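Local atomic coordinates of ADP-ribosylglycohydrolase (Thermus thermophilus, PDB entry 2YZV), a protein that belongs to the ADP-ribosylglycohydrolase family and has an all-helical fold that holds two magnesium ions. Residues W55-S60 with P130-A135. Numbering follows the deposited sequence.
With MG (magnesium ion), chain C.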
# COMPACT_ATOMS: atom_id res chain seq x y z
N TRP A 55 0.27 13.43 -3.91
CA TRP A 55 0.41 12.02 -4.25
C TRP A 55 -0.27 11.64 -5.57
O TRP A 55 -0.79 12.49 -6.28
CB TRP A 55 -0.12 11.17 -3.09
CG TRP A 55 -1.10 11.90 -2.22
CD1 TRP A 55 -0.84 12.55 -1.04
CD2 TRP A 55 -2.49 12.08 -2.49
NE1 TRP A 55 -2.00 13.12 -0.56
CE2 TRP A 55 -3.02 12.85 -1.43
CE3 TRP A 55 -3.35 11.67 -3.52
CZ2 TRP A 55 -4.37 13.22 -1.37
CZ3 TRP A 55 -4.69 12.04 -3.46
CH2 TRP A 55 -5.19 12.81 -2.39
N THR A 56 -0.28 10.34 -5.87
CA THR A 56 -0.84 9.85 -7.13
C THR A 56 -2.09 8.99 -7.00
O THR A 56 -2.85 9.10 -6.04
CB THR A 56 0.22 9.05 -7.89
OG1 THR A 56 0.43 7.79 -7.23
CG2 THR A 56 1.54 9.81 -7.92
N ASP A 57 -2.30 8.11 -7.99
CA ASP A 57 -3.46 7.23 -7.99
C ASP A 57 -3.41 6.21 -6.85
O ASP A 57 -4.45 5.67 -6.47
CB ASP A 57 -3.59 6.51 -9.34
CG ASP A 57 -2.37 5.67 -9.68
OD1 ASP A 57 -2.11 4.68 -8.98
OD2 ASP A 57 -1.68 6.01 -10.67
N ASP A 58 -2.22 5.96 -6.31
CA ASP A 58 -2.08 5.02 -5.21
C ASP A 58 -2.93 5.51 -4.04
O ASP A 58 -3.81 4.80 -3.55
CB ASP A 58 -0.62 4.95 -4.74
CG ASP A 58 0.32 4.45 -5.82
OD1 ASP A 58 0.34 5.05 -6.92
OD2 ASP A 58 1.05 3.47 -5.57
N THR A 59 -2.64 6.73 -3.60
CA THR A 59 -3.36 7.32 -2.49
C THR A 59 -4.81 7.62 -2.85
O THR A 59 -5.71 7.48 -2.01
CB THR A 59 -2.65 8.60 -2.01
OG1 THR A 59 -1.29 8.29 -1.65
CG2 THR A 59 -3.35 9.18 -0.79
N SER A 60 -5.06 8.02 -4.10
CA SER A 60 -6.43 8.32 -4.51
C SER A 60 -7.33 7.11 -4.31
O SER A 60 -8.43 7.22 -3.76
CB SER A 60 -6.46 8.74 -5.98
OG SER A 60 -5.74 9.94 -6.18
N PRO A 130 -3.22 -3.54 -6.29
CA PRO A 130 -3.92 -3.97 -5.08
C PRO A 130 -3.15 -3.70 -3.79
O PRO A 130 -3.74 -3.57 -2.72
CB PRO A 130 -4.13 -5.47 -5.30
CG PRO A 130 -4.11 -5.61 -6.79
CD PRO A 130 -2.99 -4.69 -7.18
N LEU A 131 -1.83 -3.64 -3.90
CA LEU A 131 -0.98 -3.42 -2.74
C LEU A 131 -0.92 -1.96 -2.30
O LEU A 131 -0.84 -1.67 -1.11
CB LEU A 131 0.45 -3.86 -3.03
CG LEU A 131 0.69 -5.26 -3.59
CD1 LEU A 131 2.19 -5.48 -3.72
CD2 LEU A 131 0.08 -6.30 -2.67
N MET A 132 -0.96 -1.06 -3.27
CA MET A 132 -0.84 0.37 -2.99
C MET A 132 -1.99 1.00 -2.22
O MET A 132 -1.83 2.07 -1.65
CB MET A 132 -0.66 1.13 -4.31
CG MET A 132 -1.87 1.05 -5.21
SD MET A 132 -1.67 1.93 -6.78
CE MET A 132 -3.38 2.26 -7.19
N ARG A 133 -3.13 0.32 -2.20
CA ARG A 133 -4.33 0.86 -1.55
C ARG A 133 -4.86 0.04 -0.38
O ARG A 133 -5.91 0.36 0.18
CB ARG A 133 -5.44 0.98 -2.60
CG ARG A 133 -5.93 -0.39 -3.09
CD ARG A 133 -6.85 -0.33 -4.31
NE ARG A 133 -7.28 -1.68 -4.68
CZ ARG A 133 -7.33 -2.14 -5.93
NH1 ARG A 133 -6.98 -1.37 -6.95
NH2 ARG A 133 -7.71 -3.39 -6.15
N LEU A 134 -4.12 -1.00 0.00
CA LEU A 134 -4.54 -1.93 1.06
C LEU A 134 -4.84 -1.46 2.49
O LEU A 134 -5.88 -1.83 3.05
CB LEU A 134 -3.53 -3.07 1.15
CG LEU A 134 -3.97 -4.52 0.91
CD1 LEU A 134 -3.13 -5.42 1.80
CD2 LEU A 134 -5.45 -4.71 1.22
N ALA A 135 -3.94 -0.69 3.09
CA ALA A 135 -4.09 -0.23 4.48
C ALA A 135 -5.51 0.03 5.00
O ALA A 135 -5.88 -0.48 6.06
CB ALA A 135 -3.22 1.00 4.71
MG MG C . 0.95 6.09 -8.42
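Met132 lies across the carboxylate of Asp58 and reaches past it to Asp57, beside the magnesium site of this all-helical ADP-ribosylglycohydrolase fold. The contact joins the first turn of helix 57-72 to the short, weakly bonded helix 129-132. Met132 points its CB at the helix, and the side chains of Met132 and Asp58 cross at about a right angle. Met132 CB sits 3.2 Å from Asp58 OD2, and Met132 SD is 3.4 Å from Asp58 CG. CG of Met132 stands between its own backbone N and carbonyl carbon (chi1 66°). Beyond it the chain runs extended, which carries Met132 CE to 3.3 Å from Asp57 OD1.

The two oxygens of Asp58 have different tasks. Asp58 OD1 binds magnesium at 1.9 Å, while Asp58 OD2 is hydrogen-bonded to Thr254 OG1 on helix 252-267. These bonds probably fix the rotation of the carboxylate against which the thioether packs. Asp253 completes the protein ligands of the ion. Thr56 is the N-cap of helix 57-72. Its OG1 is hydrogen-bonded to Asp22 on helix 4-26 and accepts a weak, nearly straight bond from Asp58 N. Thr56 OG1 also binds magnesium, at 2.1 Å.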